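Local coordinates for protein phenylacetaldehyde dehydrogenase (Burkholderia cenocepacia, PDB 4O5H) that probably oxidises phenylacetaldehyde to phenylacetate with NAD+ as the electron acceptor, as a member of the aldehyde dehydrogenase family, at residues Arg96-Leu101 / Ala227-Gly232; Asp103-Asn108 / Met134-Phe139; Arg140-Trp145 / Arg494-Gln499. All coordinates share one frame; numbering follows the deposited sequence.

How the contacts relate
Helices 91-107 and 124-145 tie the three contacts together: contact 1 sets the first against the loop after helix 215-227, contact 2 pairs the two helices with each other, and contact 3 joins the second to helix 493-499. Contact 2 is buried, whereas contacts 1 and 3 are only partly so. No hydrogen bond crosses between the paired segments in any of them: contact 1 is aliphatic-aromatic, contact 2 packs isoleucine on alanine and phenylalanine beside a charged margin, and contact 3 mixes sulfur, indole and arginine methylenes. Direct packing links them, with Leu101 CD2 of contact 1 lying 3.6 Å from Phe139 CE1 of contact 2, and Arg140 of segment 140-145 bridges to the acids of segment 103-108.

Contact 1: Arg96-Leu101 / Ala227-Gly232; sequences RLMLVL and AGFPDG
Leu97 lies against Phe229 and the end of the helix that leads to it, and with Ala227 these two residues bury most of the 329 Å² of the contact. The evidence for a CH-pi interaction is direct: Leu97 CB stands 3.9 Å from the centroid of the Phe229 ring, 25° off the ring normal, displaced toward the rim so that its nearest ring atom is Phe229 CZ. Beyond CB the leucine runs past the phenylalanine in the opposite sense, and its CD2 methyl comes 3.3 Å from the carbonyl oxygen of Ala227. Met98 meets the same ring differently, with CG in the ring plane, 3.9 Å from Phe229 CZ. A third approach is that of Leu101, which crosses the phenylalanine at about a right angle and brings CD2 to 4.1 Å from Phe229 CE2.

The loop owes its course to a Schellman motif that closes helix 215-227. Gly228 leaves helical geometry with a positive phi of 105°, a conformation that suits glycine, and the chain then turns toward strand 234-236. That strand lies parallel to strand 204-208, so the helix and its loop form the connection of a beta-alpha-beta crossover, consistent with the Rossmann-type cofactor domain of the family.

Ala227 makes the small-residue half of the contact, Ala227 CB lying 3.9 Å from Val100 CG1 and 4.0 Å from Leu101 CB. Val100 reaches it because CG1 is placed opposite the backbone nitrogen (chi1 171°). The Phe229 side chain also touches Leu199 of helix 187-201 and Ile224 of helix 215-227, while Trp86 of helix 85-88 touches both Leu97 and Pro230.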
loop_
_atom_site.group_PDB
_atom_site.type_symbol
_atom_site.label_atom_id
_atom_site.label_comp_id
_atom_site.label_asym_id
_atom_site.label_seq_id
_atom_site.Cartn_x
_atom_site.Cartn_y
_atom_site.Cartn_z
ATOM N N ARG A 96 -9.251 -9.243 -25.361
ATOM C CA ARG A 96 -8.883 -9.747 -26.679
ATOM C C ARG A 96 -7.430 -9.415 -26.989
ATOM O O ARG A 96 -6.646 -10.285 -27.417
ATOM C CB ARG A 96 -9.790 -9.174 -27.758
ATOM C CG ARG A 96 -9.447 -9.704 -29.155
ATOM C CD ARG A 96 -10.315 -9.184 -30.244
ATOM N NE ARG A 96 -11.733 -9.535 -30.078
ATOM C CZ ARG A 96 -12.362 -10.653 -30.497
ATOM N NH1 ARG A 96 -11.722 -11.680 -31.028
ATOM N NH2 ARG A 96 -13.671 -10.753 -30.318
ATOM N N LEU A 97 -7.067 -8.161 -26.764
ATOM C CA LEU A 97 -5.717 -7.692 -27.101
ATOM C C LEU A 97 -4.643 -8.425 -26.260
ATOM O O LEU A 97 -3.587 -8.780 -26.762
ATOM C CB LEU A 97 -5.583 -6.187 -26.923
ATOM C CG LEU A 97 -6.436 -5.339 -27.883
ATOM C CD1 LEU A 97 -6.413 -3.894 -27.434
ATOM C CD2 LEU A 97 -5.916 -5.437 -29.289
ATOM N N MET A 98 -4.929 -8.611 -24.989
ATOM C CA MET A 98 -3.997 -9.316 -24.099
ATOM C C MET A 98 -3.834 -10.747 -24.544
ATOM O O MET A 98 -2.724 -11.282 -24.487
ATOM C CB MET A 98 -4.468 -9.225 -22.656
ATOM C CG MET A 98 -4.388 -7.801 -22.109
ATOM S SD MET A 98 -4.902 -7.694 -20.383
ATOM C CE MET A 98 -3.583 -8.577 -19.616
ATOM N N LEU A 99 -4.919 -11.401 -24.979
ATOM C CA LEU A 99 -4.824 -12.794 -25.444
ATOM C C LEU A 99 -3.980 -12.938 -26.699
ATOM O O LEU A 99 -3.187 -13.887 -26.842
ATOM C CB LEU A 99 -6.223 -13.393 -25.682
ATOM C CG LEU A 99 -7.069 -13.575 -24.436
ATOM C CD1 LEU A 99 -8.506 -13.938 -24.815
ATOM C CD2 LEU A 99 -6.474 -14.636 -23.529
ATOM N N VAL A 100 -4.132 -11.988 -27.607
ATOM C CA VAL A 100 -3.304 -11.912 -28.802
ATOM C C VAL A 100 -1.835 -11.760 -28.416
ATOM O O VAL A 100 -0.978 -12.420 -28.971
ATOM C CB VAL A 100 -3.743 -10.729 -29.713
ATOM C CG1 VAL A 100 -2.739 -10.507 -30.844
ATOM C CG2 VAL A 100 -5.123 -11.017 -30.313
ATOM N N LEU A 101 -1.551 -10.900 -27.461
ATOM C CA LEU A 101 -0.183 -10.701 -27.026
ATOM C C LEU A 101 0.423 -11.965 -26.425
ATOM O O LEU A 101 1.573 -12.314 -26.750
ATOM C CB LEU A 101 -0.107 -9.535 -26.036
ATOM C CG LEU A 101 1.266 -9.224 -25.416
ATOM C CD1 LEU A 101 2.284 -8.915 -26.512
ATOM C CD2 LEU A 101 1.117 -8.068 -24.448
ATOM N N ALA A 227 0.225 -6.574 -31.373
ATOM C CA ALA A 227 -1.023 -7.063 -30.811
ATOM C C ALA A 227 -2.181 -6.073 -30.964
ATOM O O ALA A 227 -3.317 -6.472 -30.959
ATOM C CB ALA A 227 -0.855 -7.475 -29.348
ATOM N N GLY A 228 -1.876 -4.811 -31.196
ATOM C CA GLY A 228 -2.858 -3.803 -31.517
ATOM C C GLY A 228 -3.177 -2.846 -30.373
ATOM O O GLY A 228 -4.131 -2.109 -30.444
ATOM N N PHE A 229 -2.334 -2.775 -29.343
ATOM C CA PHE A 229 -2.616 -1.801 -28.260
ATOM C C PHE A 229 -2.508 -0.361 -28.750
ATOM O O PHE A 229 -1.625 -0.053 -29.491
ATOM C CB PHE A 229 -1.708 -2.035 -27.079
ATOM C CG PHE A 229 -2.050 -3.303 -26.308
ATOM C CD1 PHE A 229 -2.989 -3.269 -25.295
ATOM C CD2 PHE A 229 -1.451 -4.523 -26.631
ATOM C CE1 PHE A 229 -3.325 -4.418 -24.598
ATOM C CE2 PHE A 229 -1.805 -5.689 -25.966
ATOM C CZ PHE A 229 -2.719 -5.633 -24.932
ATOM N N PRO A 230 -3.409 0.524 -28.307
ATOM C CA PRO A 230 -3.330 1.899 -28.771
ATOM C C PRO A 230 -2.028 2.542 -28.318
ATOM O O PRO A 230 -1.475 2.190 -27.273
ATOM C CB PRO A 230 -4.511 2.563 -28.064
ATOM C CG PRO A 230 -5.517 1.482 -27.907
ATOM C CD PRO A 230 -4.697 0.246 -27.653
ATOM N N ASP A 231 -1.553 3.477 -29.103
ATOM C CA ASP A 231 -0.333 4.184 -28.775
ATOM C C ASP A 231 -0.404 4.870 -27.403
ATOM O O ASP A 231 -1.430 5.465 -27.036
ATOM C CB ASP A 231 -0.035 5.249 -29.845
ATOM C CG ASP A 231 0.317 4.631 -31.186
ATOM O OD1 ASP A 231 1.036 3.603 -31.257
ATOM O OD2 ASP A 231 -0.155 5.166 -32.176
ATOM N N GLY A 232 0.698 4.764 -26.662
ATOM C CA GLY A 232 0.830 5.406 -25.381
ATOM C C GLY A 232 0.312 4.569 -24.210
ATOM O O GLY A 232 0.503 4.940 -23.063
#

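Contact 2: Asp103-Asn108 / Met134-Phe139; sequences DLIEAN and MAAQCF. With EDO (1,2-ethanediol), chain H.
Ala136 receives two neighbours on its single methyl: Glu106 CG at 3.5 Å from Ala136 CB, and Ile105 CG2 at 3.7 Å from the same atom. Ile105 also reaches along the partner helix: its CD1 lies 3.6 Å from Phe139 CD2, and the two side chains cross at about a right angle. With CG1 turned beside the backbone nitrogen (chi1 -68°), the isoleucine sends its two branches to different residues, CG2 to Ala136 and CD1 to Phe139.

These contacts follow from the helix geometry. The short segments run nearly antiparallel, at 167°, and their axes approach to 8.6 Å, a separation compatible with alanine at the closest point, where Ile105 and Ala136 have the nearest CA atoms. Leu220 of helix 215-227 backs Ile105, and Ala192 and Ala196 of helix 187-201 back Phe139.

Further out, the extended chain of Glu106 carries its carboxylate past Ala136 to a salt bridge between OE2 and Arg140 NH1. Asp103 OD1 binds NH2 of the same guanidinium, and Asp103 OD2 takes a hydrogen bond of 2.9 Å from O1 of an ethanediol, probably a crystallisation additive. Two acids on one helix thus share an arginine of the other, which would probably favour their ionised forms and tie the charged margin together beside an apolar centre.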
loop_
_atom_site.group_PDB
_atom_site.type_symbol
_atom_site.label_atom_id
_atom_site.label_comp_id
_atom_site.label_asym_id
_atom_site.label_seq_id
_atom_site.Cartn_x
_atom_site.Cartn_y
_atom_site.Cartn_z
ATOM N N ASP A 103 -0.316 -15.065 -27.200
ATOM C CA ASP A 103 0.008 -15.928 -28.341
ATOM C C ASP A 103 1.270 -15.469 -29.092
ATOM O O ASP A 103 2.078 -16.292 -29.494
ATOM C CB ASP A 103 -1.159 -15.969 -29.316
ATOM C CG ASP A 103 -2.313 -16.833 -28.832
ATOM O OD1 ASP A 103 -2.106 -17.724 -27.974
ATOM O OD2 ASP A 103 -3.444 -16.638 -29.388
ATOM N N LEU A 104 1.419 -14.157 -29.297
ATOM C CA LEU A 104 2.593 -13.632 -29.975
ATOM C C LEU A 104 3.875 -13.945 -29.202
ATOM O O LEU A 104 4.886 -14.235 -29.813
ATOM C CB LEU A 104 2.469 -12.125 -30.210
ATOM C CG LEU A 104 1.468 -11.660 -31.266
ATOM C CD1 LEU A 104 1.319 -10.156 -31.232
ATOM C CD2 LEU A 104 1.917 -12.058 -32.667
ATOM N N ILE A 105 3.823 -13.885 -27.871
ATOM C CA ILE A 105 4.987 -14.228 -27.056
ATOM C C ILE A 105 5.355 -15.709 -27.266
ATOM O O ILE A 105 6.495 -16.022 -27.552
ATOM C CB ILE A 105 4.761 -13.922 -25.571
ATOM C CG1 ILE A 105 4.690 -12.386 -25.376
ATOM C CG2 ILE A 105 5.845 -14.558 -24.704
ATOM C CD1 ILE A 105 4.095 -11.972 -24.042
ATOM N N GLU A 106 4.344 -16.575 -27.169
ATOM C CA GLU A 106 4.540 -17.977 -27.409
ATOM C C GLU A 106 5.044 -18.268 -28.823
ATOM O O GLU A 106 5.874 -19.139 -28.997
ATOM C CB GLU A 106 3.251 -18.739 -27.111
ATOM C CG GLU A 106 2.991 -18.812 -25.596
ATOM C CD GLU A 106 1.648 -19.390 -25.213
ATOM O OE1 GLU A 106 0.782 -19.604 -26.072
ATOM O OE2 GLU A 106 1.430 -19.614 -24.012
ATOM N N ALA A 107 4.535 -17.531 -29.815
ATOM C CA ALA A 107 4.953 -17.772 -31.213
ATOM C C ALA A 107 6.417 -17.414 -31.407
ATOM O O ALA A 107 7.054 -17.912 -32.299
ATOM C CB ALA A 107 4.060 -16.990 -32.206
ATOM N N ASN A 108 6.933 -16.502 -30.595
ATOM C CA ASN A 108 8.291 -16.029 -30.746
ATOM C C ASN A 108 9.146 -16.368 -29.527
ATOM O O ASN A 108 10.087 -15.656 -29.200
ATOM C CB ASN A 108 8.269 -14.510 -30.980
ATOM C CG ASN A 108 7.602 -14.140 -32.303
ATOM O OD1 ASN A 108 8.210 -14.252 -33.346
ATOM N ND2 ASN A 108 6.341 -13.731 -32.243
ATOM N N MET A 134 6.126 -18.388 -18.831
ATOM C CA MET A 134 5.355 -17.767 -17.772
ATOM C C MET A 134 5.031 -16.285 -18.017
ATOM O O MET A 134 4.073 -15.774 -17.454
ATOM C CB MET A 134 5.998 -17.996 -16.402
ATOM C CG MET A 134 5.873 -19.451 -15.922
ATOM S SD MET A 134 4.137 -19.886 -15.629
ATOM C CE MET A 134 3.983 -19.154 -14.003
ATOM N N ALA A 135 5.824 -15.610 -18.831
ATOM C CA ALA A 135 5.482 -14.258 -19.271
ATOM C C ALA A 135 4.216 -14.307 -20.101
ATOM O O ALA A 135 3.307 -13.543 -19.873
ATOM C CB ALA A 135 6.604 -13.632 -20.052
ATOM N N ALA A 136 4.181 -15.205 -21.059
ATOM C CA ALA A 136 2.989 -15.403 -21.867
ATOM C C ALA A 136 1.784 -15.777 -21.022
ATOM O O ALA A 136 0.688 -15.229 -21.197
ATOM C CB ALA A 136 3.232 -16.454 -22.954
ATOM N N GLN A 137 1.962 -16.724 -20.108
ATOM C CA GLN A 137 0.843 -17.136 -19.287
ATOM C C GLN A 137 0.355 -16.014 -18.378
ATOM O O GLN A 137 -0.816 -15.972 -18.061
ATOM C CB GLN A 137 1.159 -18.389 -18.433
ATOM C CG GLN A 137 1.354 -19.639 -19.250
ATOM C CD GLN A 137 0.048 -20.263 -19.754
ATOM O OE1 GLN A 137 -1.031 -19.661 -19.709
ATOM N NE2 GLN A 137 0.170 -21.451 -20.303
ATOM N N CYS A 138 1.258 -15.134 -17.931
ATOM C CA CYS A 138 0.848 -14.019 -17.102
ATOM C C CYS A 138 -0.103 -13.115 -17.879
ATOM O O CYS A 138 -1.153 -12.763 -17.384
ATOM C CB CYS A 138 2.044 -13.203 -16.636
ATOM S SG CYS A 138 1.590 -11.888 -15.480
ATOM N N PHE A 139 0.243 -12.766 -19.134
ATOM C CA PHE A 139 -0.682 -12.009 -19.960
ATOM C C PHE A 139 -2.007 -12.743 -20.192
ATOM O O PHE A 139 -3.056 -12.132 -20.167
ATOM C CB PHE A 139 -0.048 -11.619 -21.298
ATOM C CG PHE A 139 0.928 -10.454 -21.194
ATOM C CD1 PHE A 139 0.446 -9.168 -20.984
ATOM C CD2 PHE A 139 2.297 -10.671 -21.249
ATOM C CE1 PHE A 139 1.323 -8.099 -20.849
ATOM C CE2 PHE A 139 3.196 -9.596 -21.135
ATOM C CZ PHE A 139 2.701 -8.314 -20.921
HETATM C C1 EDO H . -5.340 -19.213 -28.020
HETATM O O1 EDO H . -5.402 -17.829 -27.603
HETATM C C2 EDO H . -4.496 -20.109 -27.089
HETATM O O2 EDO H . -3.308 -20.712 -27.697
#

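Contact 3: Arg140-Trp145 / Arg494-Gln499; sequences RYMAGW and RAVIDQ
Apolar contacts form the inner part of this crossing, where Met142 meets Val496 and Ile497. Its CE methyl lies 3.5 Å from Val496 CG1, the two side chains crossing at about a right angle, whereas its sulfur SD sits 3.7 Å from Ile497 CD1 as the chains slide past each other in opposite directions. The bend at chi2 is what carries the methionine's sulfur and methyl over to the partner helix. Ile497 is shared: CD1 also lies 3.7 Å from Trp145 CB, and CG1 is 3.7 Å from Trp145 CD1, at the pyrrole side of the indole.

The benzo end of the same indole packs on the aliphatic part of Arg494, with CD 3.5 Å from Trp145 CH2 and CB 3.8 Å from Trp145 CZ2. Ring and guanidinium planes are 57° apart, and the closest atoms are methylenes, so the evidence supports hydrophobic packing and no stack. The guanidinium finds a partner across the subunit interface, where Arg494 NH2 makes a weak hydrogen bond to Ser152 OG of the second subunit.

No hydrogen bond joins the two segments; the polar bond that bears on the packing lies within segment 140-145. Trp145 NE1 donates to Tyr141 OH over 3.1 Å with an angle of 162° at the hydrogen, the hydroxyl lying close to the indole plane. That bond, one helical turn apart, helps fix the ring's rotation for its contacts with Arg494 and Ile497.

The helix segments cross at -58°, their axes 10.8 Å apart, a wide separation filled by these long side chains. Helix 493-499, packed here against helix 124-145, leads into strand 501-509, which pairs antiparallel with strand 166-181, an arrangement consistent with the oligomerisation arm of aldehyde dehydrogenases.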
loop_
_atom_site.group_PDB
_atom_site.type_symbol
_atom_site.label_atom_id
_atom_site.label_comp_id
_atom_site.label_asym_id
_atom_site.label_seq_id
_atom_site.Cartn_x
_atom_site.Cartn_y
_atom_site.Cartn_z
ATOM N N ARG A 140 -1.953 -14.051 -20.416
ATOM C CA ARG A 140 -3.191 -14.811 -20.668
ATOM C C ARG A 140 -4.076 -14.862 -19.401
ATOM O O ARG A 140 -5.298 -14.605 -19.460
ATOM C CB ARG A 140 -2.876 -16.242 -21.162
ATOM C CG ARG A 140 -4.138 -17.054 -21.472
ATOM C CD ARG A 140 -3.813 -18.316 -22.226
ATOM N NE ARG A 140 -3.219 -18.047 -23.518
ATOM C CZ ARG A 140 -2.001 -18.431 -23.895
ATOM N NH1 ARG A 140 -1.198 -19.107 -23.092
ATOM N NH2 ARG A 140 -1.552 -18.134 -25.120
ATOM N N TYR A 141 -3.449 -15.196 -18.263
ATOM C CA TYR A 141 -4.177 -15.280 -16.980
ATOM C C TYR A 141 -4.856 -13.933 -16.679
ATOM O O TYR A 141 -6.072 -13.862 -16.417
ATOM C CB TYR A 141 -3.235 -15.709 -15.871
ATOM C CG TYR A 141 -3.827 -15.644 -14.477
ATOM C CD1 TYR A 141 -4.566 -16.678 -13.973
ATOM C CD2 TYR A 141 -3.713 -14.486 -13.710
ATOM C CE1 TYR A 141 -5.140 -16.602 -12.711
ATOM C CE2 TYR A 141 -4.304 -14.385 -12.462
ATOM C CZ TYR A 141 -5.000 -15.464 -11.962
ATOM O OH TYR A 141 -5.602 -15.360 -10.711
ATOM N N MET A 142 -4.090 -12.839 -16.777
ATOM C CA MET A 142 -4.641 -11.517 -16.483
ATOM C C MET A 142 -5.680 -11.052 -17.505
ATOM O O MET A 142 -6.596 -10.327 -17.164
ATOM C CB MET A 142 -3.492 -10.490 -16.356
ATOM C CG MET A 142 -2.505 -10.788 -15.215
ATOM S SD MET A 142 -3.291 -10.683 -13.600
ATOM C CE MET A 142 -2.036 -11.499 -12.615
ATOM N N ALA A 143 -5.519 -11.457 -18.758
ATOM C CA ALA A 143 -6.519 -11.193 -19.766
ATOM C C ALA A 143 -7.904 -11.615 -19.292
ATOM O O ALA A 143 -8.911 -10.893 -19.473
ATOM C CB ALA A 143 -6.205 -11.898 -21.076
ATOM N N GLY A 144 -7.957 -12.755 -18.662
ATOM C CA GLY A 144 -9.225 -13.270 -18.171
ATOM C C GLY A 144 -9.795 -12.445 -17.024
ATOM O O GLY A 144 -11.007 -12.493 -16.810
ATOM N N TRP A 145 -8.950 -11.712 -16.264
ATOM C CA TRP A 145 -9.471 -10.810 -15.249
ATOM C C TRP A 145 -10.100 -9.555 -15.832
ATOM O O TRP A 145 -10.942 -8.945 -15.158
ATOM C CB TRP A 145 -8.415 -10.379 -14.198
ATOM C CG TRP A 145 -8.226 -11.410 -13.121
ATOM C CD1 TRP A 145 -7.124 -12.087 -12.856
ATOM C CD2 TRP A 145 -9.220 -11.884 -12.196
ATOM N NE1 TRP A 145 -7.317 -12.961 -11.798
ATOM C CE2 TRP A 145 -8.601 -12.839 -11.367
ATOM C CE3 TRP A 145 -10.536 -11.541 -11.954
ATOM C CZ2 TRP A 145 -9.283 -13.525 -10.381
ATOM C CZ3 TRP A 145 -11.227 -12.224 -11.010
ATOM C CH2 TRP A 145 -10.597 -13.189 -10.205
ATOM N N ARG A 494 -5.502 -12.838 -8.066
ATOM C CA ARG A 494 -6.554 -11.856 -7.878
ATOM C C ARG A 494 -6.037 -10.635 -7.126
ATOM O O ARG A 494 -6.476 -9.504 -7.383
ATOM C CB ARG A 494 -7.709 -12.485 -7.092
ATOM C CG ARG A 494 -8.921 -11.607 -6.990
ATOM C CD ARG A 494 -10.138 -12.485 -6.788
ATOM N NE ARG A 494 -9.968 -13.310 -5.605
ATOM C CZ ARG A 494 -10.239 -12.891 -4.373
ATOM N NH1 ARG A 494 -10.686 -11.650 -4.164
ATOM N NH2 ARG A 494 -10.084 -13.716 -3.331
ATOM N N ALA A 495 -5.113 -10.845 -6.205
ATOM C CA ALA A 495 -4.603 -9.733 -5.375
ATOM C C ALA A 495 -4.046 -8.591 -6.211
ATOM O O ALA A 495 -4.320 -7.417 -5.941
ATOM C CB ALA A 495 -3.572 -10.233 -4.385
ATOM N N VAL A 496 -3.247 -8.899 -7.221
ATOM C CA VAL A 496 -2.551 -7.798 -7.938
ATOM C C VAL A 496 -3.563 -6.979 -8.698
ATOM O O VAL A 496 -3.470 -5.757 -8.775
ATOM C CB VAL A 496 -1.392 -8.297 -8.850
ATOM C CG1 VAL A 496 -1.921 -9.073 -10.054
ATOM C CG2 VAL A 496 -0.532 -7.147 -9.304
ATOM N N ILE A 497 -4.584 -7.644 -9.219
ATOM C CA ILE A 497 -5.645 -6.953 -9.921
ATOM C C ILE A 497 -6.271 -5.887 -9.039
ATOM O O ILE A 497 -6.414 -4.699 -9.420
ATOM C CB ILE A 497 -6.709 -7.968 -10.443
ATOM C CG1 ILE A 497 -6.105 -8.816 -11.573
ATOM C CG2 ILE A 497 -7.965 -7.274 -10.897
ATOM C CD1 ILE A 497 -5.867 -8.089 -12.905
ATOM N N ASP A 498 -6.639 -6.267 -7.835
ATOM C CA ASP A 498 -7.199 -5.279 -6.907
ATOM C C ASP A 498 -6.225 -4.142 -6.628
ATOM O O ASP A 498 -6.627 -3.015 -6.417
ATOM C CB ASP A 498 -7.658 -5.935 -5.585
ATOM C CG ASP A 498 -8.845 -6.912 -5.778
ATOM O OD1 ASP A 498 -9.669 -6.751 -6.720
ATOM O OD2 ASP A 498 -8.931 -7.874 -4.963
ATOM N N GLN A 499 -4.937 -4.431 -6.610
ATOM C CA GLN A 499 -3.937 -3.401 -6.353
ATOM C C GLN A 499 -3.650 -2.469 -7.525
ATOM O O GLN A 499 -2.916 -1.505 -7.366
ATOM C CB GLN A 499 -2.655 -4.065 -5.837
ATOM C CG GLN A 499 -2.926 -4.754 -4.481
ATOM C CD GLN A 499 -1.673 -5.330 -3.811
ATOM O OE1 GLN A 499 -0.549 -4.930 -4.147
ATOM N NE2 GLN A 499 -1.870 -6.272 -2.870
#